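Local coordinates for protein choline kinase (Cryptosporidium parvum, PDB 3MES) that probably transfers phosphate from ATP to choline and ethanolamine, and binds ADP, magnesium and decamethonium in this crystal, at residues B[367-373]-B[398-402]; B[152-158]-B[271-277]; B[178-182]-B[262-266]. One frame throughout, in Å; residues are numbered along the deposited sequence.

Contact 1 (B[367-373]-B[398-402]). With DME (decamethonium ion), chain K.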
# COMPACT_ATOMS: atom_id res chain seq x y z
N SER B 367 -23.12 4.46 -11.65
CA SER B 367 -23.10 4.46 -10.19
C SER B 367 -24.27 5.23 -9.59
O SER B 367 -24.95 4.72 -8.69
CB SER B 367 -21.77 5.03 -9.69
OG SER B 367 -21.75 5.11 -8.27
N HIS B 368 -24.51 6.44 -10.09
CA HIS B 368 -25.60 7.27 -9.58
C HIS B 368 -26.96 6.63 -9.80
O HIS B 368 -27.86 6.76 -8.96
CB HIS B 368 -25.58 8.66 -10.24
CG HIS B 368 -24.42 9.51 -9.82
ND1 HIS B 368 -24.09 9.72 -8.50
CD2 HIS B 368 -23.54 10.23 -10.55
CE1 HIS B 368 -23.04 10.52 -8.44
NE2 HIS B 368 -22.68 10.84 -9.67
N ILE B 369 -27.14 5.97 -10.93
CA ILE B 369 -28.41 5.34 -11.24
C ILE B 369 -28.60 4.05 -10.45
O ILE B 369 -29.67 3.79 -9.91
CB ILE B 369 -28.55 5.05 -12.75
CG1 ILE B 369 -29.06 6.30 -13.47
CG2 ILE B 369 -29.51 3.88 -12.98
CD1 ILE B 369 -29.28 6.10 -14.96
N THR B 370 -27.55 3.24 -10.38
CA THR B 370 -27.60 1.98 -9.67
C THR B 370 -27.99 2.18 -8.21
O THR B 370 -28.97 1.62 -7.74
CB THR B 370 -26.24 1.24 -9.74
OG1 THR B 370 -25.89 1.01 -11.11
CG2 THR B 370 -26.31 -0.09 -9.00
N TRP B 371 -27.21 2.98 -7.50
CA TRP B 371 -27.45 3.17 -6.08
C TRP B 371 -28.71 3.98 -5.80
O TRP B 371 -29.27 3.92 -4.71
CB TRP B 371 -26.22 3.78 -5.41
CG TRP B 371 -25.05 2.85 -5.44
CD1 TRP B 371 -23.85 3.06 -6.07
CD2 TRP B 371 -24.97 1.56 -4.83
NE1 TRP B 371 -23.03 1.98 -5.88
CE2 TRP B 371 -23.69 1.04 -5.13
CE3 TRP B 371 -25.85 0.78 -4.07
CZ2 TRP B 371 -23.27 -0.21 -4.68
CZ3 TRP B 371 -25.43 -0.46 -3.63
CH2 TRP B 371 -24.15 -0.95 -3.94
N GLY B 372 -29.14 4.74 -6.81
CA GLY B 372 -30.42 5.43 -6.73
C GLY B 372 -31.57 4.44 -6.68
O GLY B 372 -32.35 4.41 -5.74
N LEU B 373 -31.66 3.60 -7.72
CA LEU B 373 -32.70 2.58 -7.77
C LEU B 373 -32.58 1.64 -6.56
O LEU B 373 -33.59 1.24 -5.99
CB LEU B 373 -32.59 1.77 -9.06
CG LEU B 373 -32.65 2.56 -10.37
CD1 LEU B 373 -32.48 1.63 -11.56
CD2 LEU B 373 -33.95 3.35 -10.46
N ARG B 398 -28.66 10.92 -5.63
CA ARG B 398 -27.95 10.19 -6.67
C ARG B 398 -28.54 10.50 -8.05
O ARG B 398 -27.80 10.69 -9.02
CB ARG B 398 -27.97 8.69 -6.41
CG ARG B 398 -27.35 8.26 -5.08
CD ARG B 398 -25.98 8.89 -4.85
NE ARG B 398 -25.04 8.63 -5.94
CZ ARG B 398 -24.17 7.62 -5.95
NH1 ARG B 398 -24.12 6.76 -4.95
NH2 ARG B 398 -23.35 7.48 -6.99
N PHE B 399 -29.87 10.56 -8.12
CA PHE B 399 -30.54 10.89 -9.38
C PHE B 399 -30.19 12.31 -9.80
O PHE B 399 -29.76 12.54 -10.93
CB PHE B 399 -32.06 10.73 -9.26
CG PHE B 399 -32.51 9.31 -9.08
CD1 PHE B 399 -31.73 8.25 -9.52
CD2 PHE B 399 -33.74 9.02 -8.50
CE1 PHE B 399 -32.15 6.94 -9.36
CE2 PHE B 399 -34.16 7.72 -8.34
CZ PHE B 399 -33.37 6.68 -8.78
N THR B 400 -30.37 13.26 -8.89
CA THR B 400 -29.98 14.64 -9.14
C THR B 400 -28.58 14.68 -9.74
O THR B 400 -28.35 15.31 -10.77
CB THR B 400 -30.01 15.48 -7.85
OG1 THR B 400 -31.36 15.55 -7.35
CG2 THR B 400 -29.50 16.88 -8.11
N HIS B 401 -27.64 14.01 -9.08
CA HIS B 401 -26.25 14.04 -9.50
C HIS B 401 -26.02 13.37 -10.85
O HIS B 401 -25.09 13.73 -11.58
CB HIS B 401 -25.34 13.42 -8.43
CG HIS B 401 -25.17 14.28 -7.22
ND1 HIS B 401 -24.81 13.77 -5.99
CD2 HIS B 401 -25.31 15.61 -7.04
CE1 HIS B 401 -24.73 14.75 -5.11
NE2 HIS B 401 -25.04 15.88 -5.72
N TYR B 402 -26.87 12.40 -11.19
CA TYR B 402 -26.81 11.78 -12.51
C TYR B 402 -27.06 12.82 -13.59
O TYR B 402 -26.29 12.94 -14.55
CB TYR B 402 -27.83 10.66 -12.64
CG TYR B 402 -28.01 10.21 -14.08
CD1 TYR B 402 -27.20 9.22 -14.62
CD2 TYR B 402 -28.97 10.79 -14.90
CE1 TYR B 402 -27.35 8.82 -15.93
CE2 TYR B 402 -29.12 10.40 -16.21
CZ TYR B 402 -28.31 9.41 -16.72
OH TYR B 402 -28.45 9.00 -18.02
N1 DME K . -22.58 4.02 9.68
C2 DME K . -24.01 3.68 9.59
C3 DME K . -24.28 2.97 8.25
C4 DME K . -25.78 2.95 7.94
C5 DME K . -26.08 2.19 6.64
C6 DME K . -25.57 2.96 5.42
C7 DME K . -26.72 3.39 4.51
C8 DME K . -26.58 2.79 3.11
C9 DME K . -25.85 3.75 2.16
C10 DME K . -24.87 2.99 1.26
C11 DME K . -24.78 3.63 -0.12
N12 DME K . -23.90 2.84 -0.99
C13 DME K . -22.42 5.31 10.36
C14 DME K . -21.89 2.97 10.46
C15 DME K . -22.00 4.10 8.33
C16 DME K . -22.56 2.72 -0.38
C17 DME K . -24.47 1.50 -1.17
C18 DME K . -23.77 3.51 -2.29

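Contact 2 (B[152-158]-B[271-277]). With MG (magnesium ion), chain M; ADP (adenosine-5'-diphosphate), chain I; PT3 (N-propyl-tartramic acid), chain L.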
# COMPACT_ATOMS: atom_id res chain seq x y z
N ILE B 152 -11.05 -8.41 10.86
CA ILE B 152 -10.14 -7.40 10.33
C ILE B 152 -10.16 -6.18 11.25
O ILE B 152 -11.08 -5.37 11.19
CB ILE B 152 -10.57 -6.96 8.92
CG1 ILE B 152 -10.70 -8.18 8.00
CG2 ILE B 152 -9.59 -5.93 8.36
CD1 ILE B 152 -9.51 -9.13 8.04
N ASP B 153 -9.15 -6.07 12.10
CA ASP B 153 -9.13 -4.98 13.08
C ASP B 153 -8.41 -3.75 12.54
O ASP B 153 -7.18 -3.74 12.41
CB ASP B 153 -8.52 -5.44 14.41
CG ASP B 153 -7.03 -5.67 14.32
OD1 ASP B 153 -6.58 -6.26 13.32
OD2 ASP B 153 -6.31 -5.27 15.26
N GLY B 154 -9.18 -2.72 12.23
CA GLY B 154 -8.66 -1.46 11.74
C GLY B 154 -9.78 -0.44 11.67
O GLY B 154 -10.94 -0.78 11.86
N GLU B 155 -9.43 0.80 11.39
CA GLU B 155 -10.42 1.86 11.28
C GLU B 155 -10.83 2.10 9.84
O GLU B 155 -9.98 2.17 8.95
CB GLU B 155 -9.89 3.16 11.90
CG GLU B 155 -10.00 3.20 13.41
CD GLU B 155 -11.44 3.13 13.87
OE1 GLU B 155 -12.21 4.06 13.55
OE2 GLU B 155 -11.80 2.14 14.55
N PRO B 156 -12.15 2.21 9.59
CA PRO B 156 -12.64 2.47 8.24
C PRO B 156 -12.23 3.85 7.78
O PRO B 156 -12.34 4.81 8.54
CB PRO B 156 -14.16 2.40 8.41
CG PRO B 156 -14.40 2.76 9.84
CD PRO B 156 -13.23 2.21 10.59
N LEU B 157 -11.74 3.96 6.55
CA LEU B 157 -11.36 5.25 5.99
C LEU B 157 -12.51 6.24 6.12
O LEU B 157 -13.68 5.84 6.17
CB LEU B 157 -10.97 5.11 4.52
CG LEU B 157 -9.73 4.26 4.21
CD1 LEU B 157 -9.63 3.98 2.72
CD2 LEU B 157 -8.47 4.95 4.72
N THR B 158 -12.19 7.52 6.17
CA THR B 158 -13.22 8.56 6.16
C THR B 158 -13.39 9.08 4.75
O THR B 158 -12.52 8.90 3.90
CB THR B 158 -12.86 9.73 7.09
OG1 THR B 158 -11.63 10.32 6.67
CG2 THR B 158 -12.74 9.26 8.53
N GLU B 271 -15.73 4.10 1.42
CA GLU B 271 -14.75 4.28 2.48
C GLU B 271 -14.97 3.38 3.70
O GLU B 271 -14.01 2.91 4.31
CB GLU B 271 -14.65 5.75 2.91
CG GLU B 271 -15.92 6.32 3.53
CD GLU B 271 -16.94 6.74 2.48
OE1 GLU B 271 -18.03 7.19 2.87
OE2 GLU B 271 -16.64 6.62 1.28
N ASN B 272 -16.22 3.13 4.04
CA ASN B 272 -16.54 2.27 5.18
C ASN B 272 -16.23 0.80 4.91
O ASN B 272 -16.26 -0.02 5.83
CB ASN B 272 -17.99 2.46 5.61
CG ASN B 272 -18.24 3.81 6.24
OD1 ASN B 272 -17.60 4.17 7.23
ND2 ASN B 272 -19.15 4.58 5.66
N ASN B 273 -15.92 0.48 3.66
CA ASN B 273 -15.54 -0.88 3.30
C ASN B 273 -14.04 -1.02 3.07
O ASN B 273 -13.56 -2.03 2.54
CB ASN B 273 -16.33 -1.36 2.07
CG ASN B 273 -17.75 -1.73 2.42
OD1 ASN B 273 -18.06 -2.03 3.57
ND2 ASN B 273 -18.63 -1.72 1.43
N LEU B 274 -13.31 0.01 3.48
CA LEU B 274 -11.86 -0.01 3.43
C LEU B 274 -11.31 0.21 4.84
O LEU B 274 -11.36 1.32 5.36
CB LEU B 274 -11.34 1.09 2.49
CG LEU B 274 -11.69 0.91 1.01
CD1 LEU B 274 -11.62 2.24 0.26
CD2 LEU B 274 -10.80 -0.15 0.36
N LEU B 275 -10.81 -0.86 5.45
CA LEU B 275 -10.28 -0.79 6.80
C LEU B 275 -8.78 -0.54 6.79
O LEU B 275 -8.02 -1.24 6.12
CB LEU B 275 -10.60 -2.07 7.57
CG LEU B 275 -12.06 -2.50 7.59
CD1 LEU B 275 -12.26 -3.71 8.50
CD2 LEU B 275 -12.95 -1.35 8.03
N GLN B 276 -8.35 0.47 7.54
CA GLN B 276 -6.93 0.80 7.62
C GLN B 276 -6.27 0.02 8.75
O GLN B 276 -6.33 0.43 9.91
CB GLN B 276 -6.74 2.30 7.83
CG GLN B 276 -5.31 2.68 8.20
CD GLN B 276 -4.37 2.61 7.01
OE1 GLN B 276 -3.39 1.87 7.03
NE2 GLN B 276 -4.66 3.39 5.98
N THR B 277 -5.65 -1.10 8.41
CA THR B 277 -4.94 -1.90 9.40
C THR B 277 -3.56 -1.30 9.65
O THR B 277 -3.26 -0.20 9.18
CB THR B 277 -4.80 -3.37 8.95
OG1 THR B 277 -3.80 -3.48 7.93
CG2 THR B 277 -6.13 -3.89 8.41
MG MG M . -18.44 7.82 0.33
PB ADP I . -24.65 -6.80 6.18
O1B ADP I . -25.78 -6.90 7.18
O2B ADP I . -24.22 -8.11 5.58
O3B ADP I . -24.81 -5.67 5.19
PA ADP I . -21.96 -5.98 6.51
O1A ADP I . -22.12 -4.95 5.41
O2A ADP I . -21.18 -7.25 6.26
O3A ADP I . -23.40 -6.36 7.10
O5' ADP I . -21.33 -5.23 7.78
C5' ADP I . -19.92 -5.21 7.99
C4' ADP I . -19.61 -4.04 8.91
O4' ADP I . -19.26 -4.55 10.19
C3' ADP I . -18.42 -3.27 8.38
O3' ADP I . -18.79 -1.91 8.15
C2' ADP I . -17.37 -3.36 9.46
O2' ADP I . -17.33 -2.12 10.18
C1' ADP I . -17.84 -4.48 10.35
N9 ADP I . -17.27 -5.77 9.88
C8 ADP I . -17.91 -6.66 9.10
N7 ADP I . -17.11 -7.74 8.84
C5 ADP I . -15.94 -7.53 9.47
C6 ADP I . -14.66 -8.26 9.61
N6 ADP I . -14.48 -9.46 9.02
N1 ADP I . -13.69 -7.69 10.36
C2 ADP I . -13.86 -6.49 10.95
N3 ADP I . -14.99 -5.77 10.87
C4 ADP I . -16.05 -6.23 10.15
O1 PT3 L . -23.05 -3.53 2.65
O11 PT3 L . -25.26 -3.79 2.83
C1 PT3 L . -24.21 -3.11 2.88
C2 PT3 L . -24.34 -1.63 3.22
O2 PT3 L . -25.70 -1.30 3.54
C3 PT3 L . -23.88 -0.83 2.01
O3 PT3 L . -24.93 0.03 1.56
C4 PT3 L . -22.67 -0.01 2.44
O41 PT3 L . -21.75 0.21 1.66
N4 PT3 L . -22.71 0.40 3.71
C41 PT3 L . -21.62 1.19 4.30
C42 PT3 L . -22.11 1.85 5.59
C43 PT3 L . -21.99 3.38 5.49

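Contact 3 (B[178-182]-B[262-266])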
# COMPACT_ATOMS: atom_id res chain seq x y z
N LEU B 178 -7.52 -7.28 -7.26
CA LEU B 178 -8.79 -8.00 -7.22
C LEU B 178 -9.37 -8.15 -8.62
O LEU B 178 -10.02 -9.15 -8.93
CB LEU B 178 -9.77 -7.25 -6.30
CG LEU B 178 -11.14 -7.86 -6.01
CD1 LEU B 178 -12.22 -7.22 -6.86
CD2 LEU B 178 -11.12 -9.38 -6.17
N HIS B 179 -9.12 -7.16 -9.47
CA HIS B 179 -9.67 -7.13 -10.81
C HIS B 179 -9.11 -8.21 -11.74
O HIS B 179 -9.82 -8.72 -12.60
CB HIS B 179 -9.46 -5.75 -11.43
CG HIS B 179 -10.52 -4.76 -11.07
ND1 HIS B 179 -10.84 -3.68 -11.87
CD2 HIS B 179 -11.36 -4.70 -10.01
CE1 HIS B 179 -11.82 -2.99 -11.30
NE2 HIS B 179 -12.15 -3.59 -10.17
N ILE B 180 -7.84 -8.56 -11.55
CA ILE B 180 -7.16 -9.47 -12.48
C ILE B 180 -7.42 -10.96 -12.23
O ILE B 180 -7.06 -11.80 -13.06
CB ILE B 180 -5.63 -9.22 -12.50
CG1 ILE B 180 -5.05 -9.24 -11.08
CG2 ILE B 180 -5.31 -7.90 -13.18
CD1 ILE B 180 -4.82 -10.63 -10.54
N ILE B 181 -8.05 -11.30 -11.11
CA ILE B 181 -8.24 -12.70 -10.74
C ILE B 181 -8.96 -13.53 -11.80
O ILE B 181 -8.70 -14.72 -11.94
CB ILE B 181 -8.97 -12.85 -9.39
CG1 ILE B 181 -10.39 -12.28 -9.48
CG2 ILE B 181 -8.17 -12.20 -8.27
CD1 ILE B 181 -11.13 -12.27 -8.16
N ASN B 182 -9.87 -12.90 -12.55
CA ASN B 182 -10.65 -13.62 -13.55
C ASN B 182 -9.88 -13.89 -14.84
O ASN B 182 -10.39 -14.54 -15.75
CB ASN B 182 -11.96 -12.89 -13.86
CG ASN B 182 -11.74 -11.59 -14.62
OD1 ASN B 182 -12.36 -11.35 -15.66
ND2 ASN B 182 -10.85 -10.75 -14.11
N LEU B 262 -12.98 -6.56 -18.87
CA LEU B 262 -13.85 -7.36 -18.02
C LEU B 262 -13.09 -7.92 -16.83
O LEU B 262 -12.17 -8.73 -16.99
CB LEU B 262 -14.50 -8.49 -18.82
CG LEU B 262 -15.51 -8.01 -19.86
CD1 LEU B 262 -16.20 -9.18 -20.54
CD2 LEU B 262 -16.52 -7.09 -19.20
N VAL B 263 -13.46 -7.47 -15.64
CA VAL B 263 -12.74 -7.83 -14.43
C VAL B 263 -13.70 -8.25 -13.32
O VAL B 263 -14.90 -8.00 -13.42
CB VAL B 263 -11.92 -6.63 -13.92
CG1 VAL B 263 -11.10 -6.03 -15.06
CG2 VAL B 263 -12.84 -5.59 -13.31
N PHE B 264 -13.18 -8.89 -12.28
CA PHE B 264 -14.01 -9.19 -11.12
C PHE B 264 -14.02 -7.99 -10.18
O PHE B 264 -13.06 -7.73 -9.46
CB PHE B 264 -13.55 -10.45 -10.39
CG PHE B 264 -14.55 -10.96 -9.40
CD1 PHE B 264 -15.50 -11.90 -9.78
CD2 PHE B 264 -14.57 -10.48 -8.10
CE1 PHE B 264 -16.44 -12.37 -8.87
CE2 PHE B 264 -15.51 -10.95 -7.19
CZ PHE B 264 -16.44 -11.89 -7.57
N ALA B 265 -15.13 -7.25 -10.19
CA ALA B 265 -15.22 -5.98 -9.49
C ALA B 265 -15.78 -6.13 -8.08
O ALA B 265 -16.53 -7.06 -7.79
CB ALA B 265 -16.05 -5.00 -10.29
N HIS B 266 -15.40 -5.20 -7.21
CA HIS B 266 -15.96 -5.13 -5.86
C HIS B 266 -17.38 -4.59 -5.93
O HIS B 266 -18.30 -5.15 -5.33
CB HIS B 266 -15.10 -4.22 -4.99
CG HIS B 266 -15.53 -4.18 -3.55
ND1 HIS B 266 -16.56 -3.39 -3.11
CD2 HIS B 266 -15.06 -4.84 -2.47
CE1 HIS B 266 -16.71 -3.56 -1.81
NE2 HIS B 266 -15.81 -4.43 -1.39

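Contact 1 (B[367-373]-B[398-402])
Arg-398 lays its bent side chain over the turn formed by Ser-367, His-368, Trp-371 and Gly-372, a knob-into-hole fit between two nearly antiparallel helices of the C-terminal, helical lobe of the kinase fold. The segment axes come within 8.1 Å at 158°. The arginine chain folds back at chi2 and chi3 (-49° and -55°), which turns the guanidinium edge toward the imidazole of His-368, the two planes being almost perpendicular. NE of Arg-398 gives a hydrogen bond to ND1 of His-368 at 2.9 Å, the line between them lying close to both planes. NH2 of Arg-398 adds a second bond, to OG of Ser-367 at 3.1 Å, while NH1 bonds to Tyr-394; three anchors on one guanidinium fix its rotation. OG of Ser-367 is also bonded to OD1 of Asn-300, the same oxygen that takes NE1 of Trp-371. CB of His-401 covers a face of the His-368 ring in a CH-pi contact, 3.8 Å from the ring centroid, and the imidazole of His-401 turns its edge toward that ring. ND1 of His-401 is bonded to the hydroxyl of Tyr-307, whose backbone O binds magnesium. Farther along, CD1 of Ile-369 sits over the face of the Tyr-402 ring, and CE1 of Phe-399 comes within 3.5 Å of CA of Gly-372, in the room a glycine leaves. The same helix also contributes the indole of Trp-371 to the decamethonium pocket. A cationic trimethylammonium end of the ligand rests on one indole face, where methyl C17 of decamethonium lies 3.3 Å from CZ3 of Trp-371.

Contact 2 (B[152-158]-B[271-277])
Leu-157 packs its CD1 against CB of Leu-274 at 3.4 Å, the tight heart of a short antiparallel pairing in which strand 155-156 borders strand 274-276 of a small three-stranded sheet beside the nucleotide site. Around this leucine pair the backbone is firmly joined. N of Leu-157 bonds to O of Leu-274 at 2.9 Å, almost in line with the carbonyl of Leu-274, and N of Gln-276 bonds to O of Glu-155 at 2.7 Å from above the carbonyl plane. The return bond of that hydrogen-bonded pair, from N of Glu-155 to O of Gln-276, is weak, so the ladder slackens toward Gly-154 and the exposed Asp-153. Glu-155 likewise belongs to the solvent side, whereas Pro-156 and Leu-275, a non-hydrogen-bonded pair, put their side chains on the other face of the sheet. There CD2 of Leu-275 lies against the proline ring, and its other branch, CD1, comes 3.5 Å from CG2 of Ile-152. Each end of the contact serves a ligand. At one, N of Ile-152 bonds to N1 of the ADP adenine at 2.8 Å, while Glu-150 in the preceding strand holds the same nucleotide through its carbonyl. At the other, CB and CG of Glu-271 pack on O of Leu-157; chi1 of 64° and a bend at chi2 (-81°) carry the carboxylate outward to a magnesium ion also bound by the backbone O of Glu-304 and of Tyr-307. Both carboxylate oxygens face the metal, OE2 of Glu-271 at 2.4 Å and OE1 at 2.6 Å.

Contact 3 (B[178-182]-B[262-266])
Val-263 sets its CG2 methyl over one face of the His-179 imidazole, 3.3 Å from the ring centroid and 19° off the normal, displaced toward the ring's rim on the ND1 side. This CH-pi contact is the close fit at the centre of the interface. The histidine ring is held from beyond the two segments, with ND1 bonded to Tyr-337 and NE2 to Asp-297, so its tilt over the valine is set by two polar anchors. Neighbouring Phe-264 is directed at the helix end. With its ring placed opposite the backbone N (chi1 -167°), it receives Ile-181 and Leu-178 on the same side of the ring, both obliquely: CD1 of Ile-181 is 3.8 Å from CB of Phe-264, and CD2 of Leu-178 stands 4.1 Å from CD2 of Phe-264. Val-126 and Leu-130 of helix 120-132 complete the apolar surroundings of the phenylalanine. The backbone adds one weak hydrogen bond, from N of Phe-264 to O of His-179 at 3.4 Å. Asn-182 extends toward the start of the strand, its amide nitrogen ND2 lying 3.5 Å from CA of Val-263. At the far end of the strand the polar atoms of His-266 are engaged by other parts of the fold: NE2 bonds to the carbonyl of Ile-284 and ND1 to the backbone N of Asp-268, a residue of the decamethonium pocket. The whole joins the C-terminal end of helix 165-179 to strand 262-265, which leads into the catalytic-loop region of the choline kinase fold, similar to that of protein kinases.

Overall arrangement
The three contacts illustrate how one kinase chain suits its chemistry to position. Contacts 1 and 3 are buried, whereas contact 2 is partly open to solvent. Helix meets helix in contact 1 through a multiply anchored arginine; contact 3 sets a helix end on a strand with largely apolar and CH-pi packing; contact 2 relies on backbone pairing. No helix or strand is shared among the three, though strands 262-265 and 274-276 follow each other in the chain, and contacts 2 and 3 touch where Asn-273 packs on His-266. Contact 1 reaches decamethonium through Trp-371; contact 2 lies at ADP, magnesium and, through Asn-272, decamethonium too.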